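Local coordinates for protein geranylgeranyl pyrophosphate synthase (Geoglobus acetivorans, PDB 5JFQ) that catalyses, with magnesium, the successive addition of three isopentenyl diphosphate units to dimethylallyl diphosphate, giving mainly geranylgeranyl diphosphate and a little farnesyl diphosphate, at residues B[75-78]-B[79-83]; B[113-116]-B[117-120]; B[307-310]-B[311-314]; B[186-190]-B[191-195]. All coordinates share one frame; numbering follows the deposited sequence.

Interaction 1: B[75-78]-B[79-83]; sequences TVHN and FTLVH
Swung trans to its own backbone N (chi1 -176°), the imidazole of His-77 leans along the helix toward the next turn, where Leu-81, its CG anti to the carbonyl carbon (chi1 -57°), sends a methyl to meet it. The methyl lies over one face of the ring: Leu-81 CD2 is 4.1 Å from the centroid of the His-77 imidazole, a CH-pi contact in which CD2 stands 3.8 Å from His-77 CE1. Thr-80 crosses His-77 at about a right angle. Its hydroxyl turns back on the helix and gives a hydrogen bond to the preceding turn, Thr-80 OG1 to His-77 O at 2.6 Å. The same carbonyl accepts the regular helical bond from Leu-81 N (3.1 Å from His-77 O), so two donors grip it. A water in the plane of the imidazole joins the two polar side chains, 2.6 Å from His-77 ND1 and donating to Thr-80 OG1 at 3.2 Å. Elsewhere on this stretch, Val-76 CG1 packs against Phe-79 CD2 at 4.2 Å. The segment belongs to helix 67-88, which further on carries Asp-84 and Asp-88, probable magnesium ligands, and the side chain of Arg-48 lies beside His-77. By similarity His-77 binds isopentenyl diphosphate; a methyl over one face and a water on ND1, itself held by a second-shell threonine, probably limit the rotation of the ring.

Interaction 2: B[113-116]-B[117-120]; sequences DTLY and AEAF
Tyr-116 and Phe-120 stand one turn apart on helix 105-123, a helix of the all-alpha prenyl synthase fold that lies at the interface of the homodimer. Backbone bonds of the i to i+4 kind supply the frame: Ala-117 N to Asp-113 O, Glu-118 N to Thr-114 O at 2.8 Å, and Ala-119 N to Leu-115 O at 2.9 Å. Ala-119 N also makes a weak second bond to Tyr-116 O. Among the polar side chains, Thr-114 and Glu-118 run alongside each other. A chi1 of -62° sets the Thr-114 hydroxyl beside its own N, where it bonds to Leu-110 O, and leaves the methyl along the glutamate, CG2 lying 3.6 Å from Glu-118 OE1. Leu-115 brings another methyl to that oxygen, CD2 to Glu-118 OE1 being 3.7 Å, while the charge itself is answered by a salt bridge to Arg-37. Two polar bonds cross to the second subunit, Tyr-116 OH to its Asp-113 O and Asp-113 OD2 to its His-83. Of the aromatic contacts, Tyr-116 stacks on Phe-79, and Phe-120 on Phe-120 of the second subunit. Within the helix the two rings point the same way, Tyr-116 CE1 approaching the edge of the Phe-120 ring, 4.0 Å from Phe-120 CE2. At that edge, close to the ring plane, Tyr-116 O also lies 3.4 Å from Phe-120 CD2.

Interaction 3: B[307-310]-B[311-314]; sequences RNYL and VELA
Arg-307 and Val-311 begin a run of four consecutive i to i+4 backbone bonds that carries helix 305-316 through both segments. Two are straight: Glu-312 N to Asn-308 O at 2.9 Å, with an N-H...O angle of 173°, and Ala-314 N to Leu-310 O at 2.8 Å. The others, Val-311 N to Arg-307 O and Leu-313 N to Tyr-309 O (2.9 Å), are more bent, the latter at 139°. Val-311 projects CG2 back along the turn over Arg-307 O and the backbone of Asn-308, a contact of methyl with peptide. In the all-helical prenyl synthase fold this short helix near the C terminus is amphipathic. Leu-310, Leu-313 and Ala-314 turn inward, Leu-310 and Leu-313 against helix 47-58 and Ala-314 against helices 280-298 and 195-221, and Tyr-204 adds its hydroxyl as a further hydrogen-bonding partner of Leu-310 O. The other flank carries Tyr-309 and Glu-312, side by side and pointing the same way. Both set CG anti to the carbonyl carbon and beside the backbone N, and Glu-312 then runs extended, which carries its carboxylate out alongside the tyrosine. Their planes stand 83° apart, and Glu-312 OE2 reaches the ring edge near its plane, 4.0 Å from Tyr-309 CD1. That approach puts the carboxylate next to ring hydrogens rather than over the pi cloud, an orientation that should be mildly favourable electrostatically.

Interaction 4: B[186-190]-B[191-195]; sequences IPAVL and FGKDE
A Schellman motif ends helix 165-190, with the phenyl ring of Phe-191 folded back on the last turn. Phe-191 N still donates to Pro-187 O at 3.0 Å, as in a regular helix, but this residue is the first to leave helical backbone angles. Gly-192 follows with a positive phi of 58°, which reverses the chain. Its N then makes a weak bond to Val-189 O (3.4 Å), and Lys-193 N makes another weak one to Ala-188 O (3.0 Å), the 6→1 bond of the motif. The apolar contact that usually accompanies it is present too, Ala-188 CB meeting Lys-193 CB at 4.1 Å. The lysine bends at its second torsion, leaving its aliphatic base against Ala-188 while NZ leads off to a salt bridge with Glu-61. Phe-191 takes chi1 -47°, which puts CG anti to the carbonyl carbon and turns the ring back over its neighbour. Leu-190 CB sits over one face, offset toward the rim, 4.0 Å from the centroid of the Phe-191 ring in a CH-pi contact. Pro-187 CB comes to 4.3 Å from Phe-191 CE2. Leu-190 O is taken by Asn-132 ND2, so a residue of helix 130-159 satisfies one of the last carbonyls. At Asp-194, the N-cap of helix 195-221, OD1 bonds to Ser-196 OG. A glycine with positive phi, the weak 6→1 bond and the contact of Ala-188 with Lys-193 are the hallmarks of a Schellman C-cap, here followed within two residues by the N-cap of the next helix.

From the N terminus the order is interaction 1, interaction 2, interaction 4 and interaction 3, strictly in series: every contact is local, so none nests in or crosses another and none closes a long loop. Interactions 1 and 2 are the pair in direct touch, their centres about 9 Å apart; Thr-75 packs on Leu-115 and Ala-119, joining helix 67-88 to helix 105-123, and both stretches reach the second subunit. Residues 186-195 turn the chain between helices 165-190 and 195-221. Interaction 3 sits in helix 305-316, about 25 Å from interaction 1 between centres and on the opposite side of the chain's centre. Helix 47-58 packs against both interactions 3 and 4.

Interaction 1: B[75-78]-B[79-83]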
ATOM      1  N   THR B  75      -5.918  -5.037   9.489  1.00 50.67           N
ATOM      2  CA  THR B  75      -6.006  -4.808   8.056  1.00 50.71           C
ATOM      3  C   THR B  75      -4.622  -4.829   7.414  1.00 49.07           C
ATOM      4  O   THR B  75      -4.426  -5.459   6.366  1.00 49.17           O
ATOM      5  CB  THR B  75      -6.731  -3.484   7.812  1.00 48.76           C
ATOM      6  OG1 THR B  75      -7.905  -3.446   8.630  1.00 42.60           O
ATOM      7  CG2 THR B  75      -7.125  -3.325   6.346  1.00 45.05           C
ATOM      8  N   VAL B  76      -3.649  -4.159   8.038  1.00 47.66           N
ATOM      9  CA  VAL B  76      -2.266  -4.263   7.580  1.00 53.26           C
ATOM     10  C   VAL B  76      -1.830  -5.721   7.551  1.00 51.14           C
ATOM     11  O   VAL B  76      -1.256  -6.194   6.560  1.00 48.47           O
ATOM     12  CB  VAL B  76      -1.321  -3.426   8.463  1.00 49.86           C
ATOM     13  CG1 VAL B  76       0.142  -3.803   8.154  1.00 42.19           C
ATOM     14  CG2 VAL B  76      -1.553  -1.946   8.231  1.00 44.16           C
ATOM     15  N   HIS B  77      -2.118  -6.440   8.609  1.00 51.40           N
ATOM     16  CA  HIS B  77      -1.718  -7.805   8.660  1.00 51.41           C
ATOM     17  C   HIS B  77      -2.289  -8.564   7.513  1.00 52.78           C
ATOM     18  O   HIS B  77      -1.601  -9.321   6.906  1.00 51.92           O
ATOM     19  CB  HIS B  77      -2.085  -8.441   9.984  1.00 52.57           C
ATOM     20  CG  HIS B  77      -1.616  -9.853  10.131  1.00 58.55           C
ATOM     21  ND1 HIS B  77      -0.297 -10.211  10.028  1.00 52.31           N
ATOM     22  CD2 HIS B  77      -2.296 -10.994  10.350  1.00 52.64           C
ATOM     23  CE1 HIS B  77      -0.185 -11.511  10.182  1.00 55.18           C
ATOM     24  NE2 HIS B  77      -1.384 -12.007  10.381  1.00 56.48           N
ATOM     25  N   ASN B  78      -3.553  -8.372   7.221  1.00 47.25           N
ATOM     26  CA  ASN B  78      -4.173  -9.082   6.108  1.00 46.70           C
ATOM     27  C   ASN B  78      -3.612  -8.614   4.771  1.00 48.64           C
ATOM     28  O   ASN B  78      -3.447  -9.412   3.844  1.00 48.39           O
ATOM     29  CB  ASN B  78      -5.683  -8.919   6.150  1.00 41.84           C
ATOM     30  CG  ASN B  78      -6.337  -9.881   7.104  1.00 52.12           C
ATOM     31  OD1 ASN B  78      -6.952 -10.866   6.692  1.00 53.92           O
ATOM     32  ND2 ASN B  78      -6.203  -9.608   8.399  1.00 53.40           N
ATOM     33  N   PHE B  79      -3.331  -7.321   4.648  1.00 48.78           N
ATOM     34  CA  PHE B  79      -2.608  -6.844   3.485  1.00 45.44           C
ATOM     35  C   PHE B  79      -1.335  -7.657   3.272  1.00 49.87           C
ATOM     36  O   PHE B  79      -1.096  -8.171   2.171  1.00 50.08           O
ATOM     37  CB  PHE B  79      -2.298  -5.354   3.653  1.00 50.37           C
ATOM     38  CG  PHE B  79      -0.950  -4.942   3.114  1.00 45.36           C
ATOM     39  CD1 PHE B  79      -0.676  -5.012   1.764  1.00 42.16           C
ATOM     40  CD2 PHE B  79       0.025  -4.465   3.960  1.00 41.31           C
ATOM     41  CE1 PHE B  79       0.556  -4.641   1.280  1.00 45.56           C
ATOM     42  CE2 PHE B  79       1.236  -4.089   3.472  1.00 41.87           C
ATOM     43  CZ  PHE B  79       1.507  -4.185   2.130  1.00 41.32           C
ATOM     44  N   THR B  80      -0.502  -7.793   4.316  1.00 48.74           N
ATOM     45  CA  THR B  80       0.775  -8.483   4.134  1.00 49.38           C
ATOM     46  C   THR B  80       0.551  -9.927   3.702  1.00 51.57           C
ATOM     47  O   THR B  80       1.182 -10.397   2.748  1.00 52.81           O
ATOM     48  CB  THR B  80       1.636  -8.421   5.398  1.00 47.46           C
ATOM     49  OG1 THR B  80       0.941  -9.012   6.497  1.00 52.92           O
ATOM     50  CG2 THR B  80       1.997  -6.990   5.733  1.00 44.45           C
ATOM     51  N   LEU B  81      -0.384 -10.626   4.359  1.00 49.20           N
ATOM     52  CA  LEU B  81      -0.723 -11.993   3.962  1.00 52.09           C
ATOM     53  C   LEU B  81      -0.926 -12.100   2.459  1.00 55.55           C
ATOM     54  O   LEU B  81      -0.321 -12.956   1.791  1.00 52.66           O
ATOM     55  CB  LEU B  81      -1.980 -12.475   4.685  1.00 46.71           C
ATOM     56  CG  LEU B  81      -1.977 -12.449   6.208  1.00 50.11           C
ATOM     57  CD1 LEU B  81      -3.212 -13.161   6.695  1.00 49.90           C
ATOM     58  CD2 LEU B  81      -0.706 -13.051   6.783  1.00 49.33           C
ATOM     59  N   VAL B  82      -1.759 -11.210   1.913  1.00 51.31           N
ATOM     60  CA  VAL B  82      -2.121 -11.282   0.503  1.00 50.90           C
ATOM     61  C   VAL B  82      -0.884 -11.134  -0.378  1.00 52.80           C
ATOM     62  O   VAL B  82      -0.627 -11.963  -1.262  1.00 52.46           O
ATOM     63  CB  VAL B  82      -3.187 -10.225   0.183  1.00 46.69           C
ATOM     64  CG1 VAL B  82      -3.472 -10.195  -1.286  1.00 42.80           C
ATOM     65  CG2 VAL B  82      -4.451 -10.509   0.980  1.00 43.50           C
ATOM     66  N   HIS B  83      -0.078 -10.099  -0.130  1.00 50.78           N
ATOM     67  CA  HIS B  83       1.121  -9.926  -0.948  1.00 52.32           C
ATOM     68  C   HIS B  83       2.176 -11.006  -0.673  1.00 54.37           C
ATOM     69  O   HIS B  83       2.918 -11.398  -1.586  1.00 51.39           O
ATOM     70  CB  HIS B  83       1.677  -8.524  -0.733  1.00 48.84           C
ATOM     71  CG  HIS B  83       0.883  -7.467  -1.430  1.00 51.10           C
ATOM     72  ND1 HIS B  83       1.341  -6.176  -1.603  1.00 44.87           N
ATOM     73  CD2 HIS B  83      -0.342  -7.515  -2.012  1.00 46.95           C
ATOM     74  CE1 HIS B  83       0.441  -5.483  -2.279  1.00 43.78           C
ATOM     75  NE2 HIS B  83      -0.592  -6.270  -2.531  1.00 43.58           N
TER
HETATM   76  O   HOH W   1       2.039  -9.139   9.458  1.00 43.10           O

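Interaction 2: B[113-116]-B[117-120]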
ATOM      1  N   ASP B 113      -3.452  -3.989  -1.913  1.00 43.71           N
ATOM      2  CA  ASP B 113      -3.340  -2.538  -2.057  1.00 40.02           C
ATOM      3  C   ASP B 113      -4.565  -1.835  -1.498  1.00 40.20           C
ATOM      4  O   ASP B 113      -4.456  -0.721  -0.973  1.00 40.22           O
ATOM      5  CB  ASP B 113      -3.166  -2.146  -3.519  1.00 36.00           C
ATOM      6  CG  ASP B 113      -1.778  -2.416  -4.039  1.00 41.38           C
ATOM      7  OD1 ASP B 113      -0.889  -2.793  -3.253  1.00 37.14           O
ATOM      8  OD2 ASP B 113      -1.575  -2.235  -5.257  1.00 41.75           O
ATOM      9  N   THR B 114      -5.733  -2.476  -1.611  1.00 40.60           N
ATOM     10  CA  THR B 114      -6.977  -1.917  -1.101  1.00 43.07           C
ATOM     11  C   THR B 114      -7.036  -2.006   0.416  1.00 45.46           C
ATOM     12  O   THR B 114      -7.321  -1.016   1.100  1.00 48.29           O
ATOM     13  CB  THR B 114      -8.170  -2.649  -1.702  1.00 43.55           C
ATOM     14  OG1 THR B 114      -8.183  -2.491  -3.131  1.00 41.82           O
ATOM     15  CG2 THR B 114      -9.461  -2.101  -1.094  1.00 45.75           C
ATOM     16  N   LEU B 115      -6.787  -3.194   0.959  1.00 44.38           N
ATOM     17  CA  LEU B 115      -6.636  -3.326   2.401  1.00 46.77           C
ATOM     18  C   LEU B 115      -5.632  -2.312   2.937  1.00 46.21           C
ATOM     19  O   LEU B 115      -5.864  -1.674   3.974  1.00 39.17           O
ATOM     20  CB  LEU B 115      -6.210  -4.760   2.740  1.00 44.71           C
ATOM     21  CG  LEU B 115      -7.312  -5.816   2.526  1.00 46.62           C
ATOM     22  CD1 LEU B 115      -6.778  -7.252   2.635  1.00 41.51           C
ATOM     23  CD2 LEU B 115      -8.493  -5.602   3.487  1.00 43.82           C
ATOM     24  N   TYR B 116      -4.515  -2.138   2.225  1.00 45.89           N
ATOM     25  CA  TYR B 116      -3.453  -1.237   2.673  1.00 44.53           C
ATOM     26  C   TYR B 116      -3.983   0.179   2.868  1.00 42.40           C
ATOM     27  O   TYR B 116      -3.762   0.795   3.910  1.00 41.84           O
ATOM     28  CB  TYR B 116      -2.319  -1.254   1.646  1.00 44.66           C
ATOM     29  CG  TYR B 116      -0.892  -0.985   2.116  1.00 44.43           C
ATOM     30  CD1 TYR B 116      -0.587  -0.496   3.395  1.00 44.40           C
ATOM     31  CD2 TYR B 116       0.161  -1.214   1.234  1.00 47.86           C
ATOM     32  CE1 TYR B 116       0.751  -0.253   3.766  1.00 48.37           C
ATOM     33  CE2 TYR B 116       1.476  -0.975   1.573  1.00 45.84           C
ATOM     34  CZ  TYR B 116       1.782  -0.509   2.825  1.00 50.77           C
ATOM     35  OH  TYR B 116       3.131  -0.320   3.073  1.00 45.43           O
ATOM     36  N   ALA B 117      -4.673   0.721   1.860  1.00 44.84           N
ATOM     37  CA  ALA B 117      -5.268   2.043   2.013  1.00 41.24           C
ATOM     38  C   ALA B 117      -6.376   2.019   3.062  1.00 45.47           C
ATOM     39  O   ALA B 117      -6.483   2.938   3.889  1.00 41.97           O
ATOM     40  CB  ALA B 117      -5.807   2.551   0.670  1.00 35.39           C
ATOM     41  N   GLU B 118      -7.197   0.961   3.055  1.00 42.05           N
ATOM     42  CA  GLU B 118      -8.316   0.910   3.980  1.00 42.42           C
ATOM     43  C   GLU B 118      -7.836   1.010   5.417  1.00 44.50           C
ATOM     44  O   GLU B 118      -8.506   1.633   6.254  1.00 47.51           O
ATOM     45  CB  GLU B 118      -9.138  -0.354   3.748  1.00 39.82           C
ATOM     46  CG  GLU B 118     -10.171  -0.205   2.637  1.00 37.90           C
ATOM     47  CD  GLU B 118     -10.928  -1.502   2.323  1.00 50.03           C
ATOM     48  OE1 GLU B 118     -10.315  -2.605   2.381  1.00 45.70           O
ATOM     49  OE2 GLU B 118     -12.143  -1.410   2.000  1.00 51.14           O
ATOM     50  N   ALA B 119      -6.642   0.481   5.700  1.00 42.15           N
ATOM     51  CA  ALA B 119      -6.120   0.511   7.064  1.00 45.65           C
ATOM     52  C   ALA B 119      -5.832   1.935   7.509  1.00 45.30           C
ATOM     53  O   ALA B 119      -6.120   2.307   8.651  1.00 42.91           O
ATOM     54  CB  ALA B 119      -4.857  -0.341   7.180  1.00 40.93           C
ATOM     55  N   PHE B 120      -5.240   2.738   6.634  1.00 42.62           N
ATOM     56  CA  PHE B 120      -4.995   4.115   7.014  1.00 44.19           C
ATOM     57  C   PHE B 120      -6.291   4.914   7.095  1.00 48.05           C
ATOM     58  O   PHE B 120      -6.381   5.857   7.887  1.00 48.04           O
ATOM     59  CB  PHE B 120      -3.999   4.737   6.055  1.00 40.75           C
ATOM     60  CG  PHE B 120      -2.607   4.283   6.303  1.00 45.71           C
ATOM     61  CD1 PHE B 120      -1.864   4.833   7.339  1.00 36.92           C
ATOM     62  CD2 PHE B 120      -2.058   3.257   5.551  1.00 48.03           C
ATOM     63  CE1 PHE B 120      -0.589   4.405   7.593  1.00 46.14           C
ATOM     64  CE2 PHE B 120      -0.764   2.810   5.800  1.00 51.60           C
ATOM     65  CZ  PHE B 120      -0.023   3.382   6.816  1.00 50.78           C
TER

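Interaction 3: B[307-310]-B[311-314]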
ATOM      1  N   ARG B 307      -2.952  -6.123  32.296  1.00 83.01           N
ATOM      2  CA  ARG B 307      -1.500  -6.276  32.191  1.00 83.62           C
ATOM      3  C   ARG B 307      -1.095  -7.741  32.281  1.00 80.55           C
ATOM      4  O   ARG B 307      -0.275  -8.221  31.488  1.00 81.35           O
ATOM      5  CB  ARG B 307      -0.791  -5.453  33.271  1.00 83.74           C
ATOM      6  CG  ARG B 307       0.713  -5.267  33.020  1.00 83.92           C
ATOM      7  CD  ARG B 307       1.469  -4.849  34.286  1.00 87.36           C
ATOM      8  NE  ARG B 307       2.192  -5.959  34.915  1.00 92.60           N
ATOM      9  CZ  ARG B 307       1.687  -6.782  35.835  1.00 90.74           C
ATOM     10  NH1 ARG B 307       0.432  -6.648  36.256  1.00 86.43           N
ATOM     11  NH2 ARG B 307       2.441  -7.759  36.330  1.00 95.33           N
ATOM     12  N   ASN B 308      -1.673  -8.472  33.230  1.00 82.77           N
ATOM     13  CA  ASN B 308      -1.390  -9.896  33.333  1.00 87.91           C
ATOM     14  C   ASN B 308      -1.972 -10.672  32.164  1.00 84.99           C
ATOM     15  O   ASN B 308      -1.510 -11.780  31.874  1.00 88.22           O
ATOM     16  CB  ASN B 308      -1.932 -10.451  34.654  1.00 91.74           C
ATOM     17  CG  ASN B 308      -1.322  -9.773  35.864  1.00 89.21           C
ATOM     18  OD1 ASN B 308      -0.128  -9.459  35.884  1.00 88.85           O
ATOM     19  ND2 ASN B 308      -2.141  -9.535  36.878  1.00 89.34           N
ATOM     20  N   TYR B 309      -2.974 -10.117  31.485  1.00 81.93           N
ATOM     21  CA  TYR B 309      -3.497 -10.782  30.299  1.00 83.50           C
ATOM     22  C   TYR B 309      -2.487 -10.736  29.154  1.00 83.01           C
ATOM     23  O   TYR B 309      -2.245 -11.749  28.484  1.00 76.24           O
ATOM     24  CB  TYR B 309      -4.827 -10.147  29.910  1.00 79.96           C
ATOM     25  CG  TYR B 309      -5.969 -10.582  30.805  1.00 88.01           C
ATOM     26  CD1 TYR B 309      -5.893 -11.764  31.536  1.00 88.32           C
ATOM     27  CD2 TYR B 309      -7.131  -9.814  30.914  1.00 87.48           C
ATOM     28  CE1 TYR B 309      -6.941 -12.171  32.349  1.00 90.73           C
ATOM     29  CE2 TYR B 309      -8.182 -10.214  31.724  1.00 84.90           C
ATOM     30  CZ  TYR B 309      -8.082 -11.390  32.438  1.00 83.42           C
ATOM     31  OH  TYR B 309      -9.124 -11.789  33.240  1.00 79.75           O
ATOM     32  N   LEU B 310      -1.869  -9.576  28.926  1.00 78.99           N
ATOM     33  CA  LEU B 310      -0.755  -9.522  27.992  1.00 74.94           C
ATOM     34  C   LEU B 310       0.333 -10.508  28.385  1.00 77.57           C
ATOM     35  O   LEU B 310       0.977 -11.103  27.514  1.00 77.40           O
ATOM     36  CB  LEU B 310      -0.198  -8.104  27.927  1.00 73.96           C
ATOM     37  CG  LEU B 310      -1.242  -7.021  27.656  1.00 71.17           C
ATOM     38  CD1 LEU B 310      -0.717  -5.664  28.057  1.00 67.61           C
ATOM     39  CD2 LEU B 310      -1.657  -7.022  26.199  1.00 64.37           C
ATOM     40  N   VAL B 311       0.546 -10.709  29.686  1.00 79.84           N
ATOM     41  CA  VAL B 311       1.571 -11.652  30.128  1.00 80.13           C
ATOM     42  C   VAL B 311       1.210 -13.062  29.690  1.00 78.50           C
ATOM     43  O   VAL B 311       1.954 -13.710  28.946  1.00 82.41           O
ATOM     44  CB  VAL B 311       1.768 -11.574  31.651  1.00 81.10           C
ATOM     45  CG1 VAL B 311       2.834 -12.562  32.086  1.00 83.71           C
ATOM     46  CG2 VAL B 311       2.155 -10.169  32.056  1.00 82.55           C
ATOM     47  N   GLU B 312       0.060 -13.558  30.152  1.00 76.90           N
ATOM     48  CA  GLU B 312      -0.381 -14.891  29.754  1.00 80.38           C
ATOM     49  C   GLU B 312      -0.410 -15.024  28.238  1.00 80.97           C
ATOM     50  O   GLU B 312      -0.178 -16.114  27.697  1.00 84.43           O
ATOM     51  CB  GLU B 312      -1.761 -15.185  30.358  1.00 83.81           C
ATOM     52  CG  GLU B 312      -1.815 -15.037  31.891  1.00 86.17           C
ATOM     53  CD  GLU B 312      -3.239 -14.932  32.458  1.00 92.31           C
ATOM     54  OE1 GLU B 312      -4.173 -15.550  31.889  1.00 96.26           O
ATOM     55  OE2 GLU B 312      -3.422 -14.227  33.479  1.00 91.56           O
ATOM     56  N   LEU B 313      -0.646 -13.916  27.539  1.00 81.32           N
ATOM     57  CA  LEU B 313      -0.728 -13.942  26.083  1.00 76.58           C
ATOM     58  C   LEU B 313       0.653 -14.095  25.456  1.00 73.89           C
ATOM     59  O   LEU B 313       0.839 -14.892  24.526  1.00 74.20           O
ATOM     60  CB  LEU B 313      -1.422 -12.669  25.601  1.00 73.64           C
ATOM     61  CG  LEU B 313      -1.435 -12.302  24.125  1.00 74.16           C
ATOM     62  CD1 LEU B 313      -2.214 -13.328  23.327  1.00 71.27           C
ATOM     63  CD2 LEU B 313      -2.057 -10.927  23.987  1.00 70.56           C
ATOM     64  N   ALA B 314       1.637 -13.337  25.948  1.00 71.31           N
ATOM     65  CA  ALA B 314       3.015 -13.562  25.531  1.00 72.12           C
ATOM     66  C   ALA B 314       3.427 -14.999  25.794  1.00 77.80           C
ATOM     67  O   ALA B 314       4.266 -15.550  25.073  1.00 77.71           O
ATOM     68  CB  ALA B 314       3.960 -12.601  26.251  1.00 71.26           C
TER

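Interaction 4: B[186-190]-B[191-195]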
ATOM      1  N   ILE B 186       0.436   1.206  20.006  1.00 58.53           N
ATOM      2  CA  ILE B 186      -0.375   2.278  19.429  1.00 55.40           C
ATOM      3  C   ILE B 186      -1.356   2.892  20.427  1.00 56.98           C
ATOM      4  O   ILE B 186      -1.602   4.104  20.330  1.00 55.78           O
ATOM      5  CB  ILE B 186      -1.079   1.828  18.131  1.00 53.07           C
ATOM      6  CG1 ILE B 186      -1.496   3.062  17.315  1.00 54.32           C
ATOM      7  CG2 ILE B 186      -2.257   0.888  18.374  1.00 49.31           C
ATOM      8  CD1 ILE B 186      -2.208   2.739  16.002  1.00 49.95           C
ATOM      9  N   PRO B 187      -1.920   2.166  21.409  1.00 58.40           N
ATOM     10  CA  PRO B 187      -2.769   2.873  22.388  1.00 56.92           C
ATOM     11  C   PRO B 187      -1.988   3.878  23.222  1.00 58.93           C
ATOM     12  O   PRO B 187      -2.533   4.931  23.588  1.00 57.17           O
ATOM     13  CB  PRO B 187      -3.354   1.739  23.249  1.00 55.83           C
ATOM     14  CG  PRO B 187      -3.186   0.503  22.450  1.00 56.93           C
ATOM     15  CD  PRO B 187      -1.903   0.715  21.687  1.00 56.66           C
ATOM     16  N   ALA B 188      -0.720   3.591  23.525  1.00 54.21           N
ATOM     17  CA  ALA B 188       0.122   4.583  24.179  1.00 54.54           C
ATOM     18  C   ALA B 188       0.318   5.801  23.300  1.00 56.46           C
ATOM     19  O   ALA B 188       0.446   6.923  23.806  1.00 62.51           O
ATOM     20  CB  ALA B 188       1.477   3.981  24.538  1.00 57.39           C
ATOM     21  N   VAL B 189       0.356   5.604  21.986  1.00 54.27           N
ATOM     22  CA  VAL B 189       0.478   6.743  21.093  1.00 54.40           C
ATOM     23  C   VAL B 189      -0.841   7.484  21.009  1.00 53.86           C
ATOM     24  O   VAL B 189      -0.879   8.717  21.090  1.00 55.25           O
ATOM     25  CB  VAL B 189       0.949   6.297  19.704  1.00 53.82           C
ATOM     26  CG1 VAL B 189       1.157   7.516  18.817  1.00 50.26           C
ATOM     27  CG2 VAL B 189       2.215   5.488  19.827  1.00 56.67           C
ATOM     28  N   LEU B 190      -1.941   6.739  20.855  1.00 49.42           N
ATOM     29  CA  LEU B 190      -3.240   7.360  20.624  1.00 54.71           C
ATOM     30  C   LEU B 190      -3.689   8.196  21.821  1.00 58.18           C
ATOM     31  O   LEU B 190      -4.304   9.252  21.652  1.00 55.26           O
ATOM     32  CB  LEU B 190      -4.277   6.287  20.287  1.00 54.38           C
ATOM     33  CG  LEU B 190      -4.243   5.824  18.824  1.00 50.92           C
ATOM     34  CD1 LEU B 190      -5.187   4.660  18.529  1.00 40.56           C
ATOM     35  CD2 LEU B 190      -4.549   7.003  17.922  1.00 48.83           C
ATOM     36  N   PHE B 191      -3.375   7.750  23.036  1.00 60.35           N
ATOM     37  CA  PHE B 191      -3.837   8.382  24.265  1.00 55.86           C
ATOM     38  C   PHE B 191      -2.696   9.021  25.040  1.00 58.15           C
ATOM     39  O   PHE B 191      -2.697   9.027  26.268  1.00 61.30           O
ATOM     40  CB  PHE B 191      -4.575   7.361  25.119  1.00 50.50           C
ATOM     41  CG  PHE B 191      -5.554   6.580  24.340  1.00 55.32           C
ATOM     42  CD1 PHE B 191      -6.306   7.200  23.357  1.00 56.70           C
ATOM     43  CD2 PHE B 191      -5.699   5.229  24.532  1.00 59.65           C
ATOM     44  CE1 PHE B 191      -7.212   6.495  22.595  1.00 57.84           C
ATOM     45  CE2 PHE B 191      -6.605   4.509  23.775  1.00 63.50           C
ATOM     46  CZ  PHE B 191      -7.363   5.149  22.798  1.00 62.29           C
ATOM     47  N   GLY B 192      -1.697   9.525  24.326  1.00 52.76           N
ATOM     48  CA  GLY B 192      -0.760  10.451  24.922  1.00 54.17           C
ATOM     49  C   GLY B 192      -0.007   9.941  26.128  1.00 59.93           C
ATOM     50  O   GLY B 192       0.473  10.749  26.927  1.00 58.07           O
ATOM     51  N   LYS B 193       0.128   8.628  26.287  1.00 64.46           N
ATOM     52  CA  LYS B 193       1.095   8.186  27.277  1.00 64.30           C
ATOM     53  C   LYS B 193       2.495   8.583  26.809  1.00 60.76           C
ATOM     54  O   LYS B 193       2.706   8.947  25.650  1.00 63.26           O
ATOM     55  CB  LYS B 193       0.968   6.681  27.526  1.00 59.71           C
ATOM     56  CG  LYS B 193      -0.481   6.216  27.645  1.00 59.94           C
ATOM     57  CD  LYS B 193      -1.304   7.127  28.560  1.00 53.53           C
ATOM     58  CE  LYS B 193      -2.632   6.479  28.916  1.00 57.92           C
ATOM     59  NZ  LYS B 193      -3.493   7.346  29.772  1.00 68.35           N
ATOM     60  N   ASP B 194       3.446   8.561  27.729  1.00 64.40           N
ATOM     61  CA  ASP B 194       4.745   9.151  27.441  1.00 70.28           C
ATOM     62  C   ASP B 194       5.694   8.131  26.802  1.00 71.65           C
ATOM     63  O   ASP B 194       5.353   6.964  26.579  1.00 68.78           O
ATOM     64  CB  ASP B 194       5.349   9.753  28.711  1.00 75.60           C
ATOM     65  CG  ASP B 194       5.382   8.771  29.858  1.00 79.35           C
ATOM     66  OD1 ASP B 194       6.487   8.548  30.406  1.00 82.76           O
ATOM     67  OD2 ASP B 194       4.308   8.229  30.213  1.00 79.18           O
ATOM     68  N   GLU B 195       6.912   8.591  26.494  1.00 70.25           N
ATOM     69  CA  GLU B 195       7.841   7.778  25.718  1.00 65.15           C
ATOM     70  C   GLU B 195       8.213   6.500  26.458  1.00 69.57           C
ATOM     71  O   GLU B 195       8.387   5.446  25.835  1.00 71.21           O
ATOM     72  CB  GLU B 195       9.089   8.593  25.373  1.00 61.69           C
TER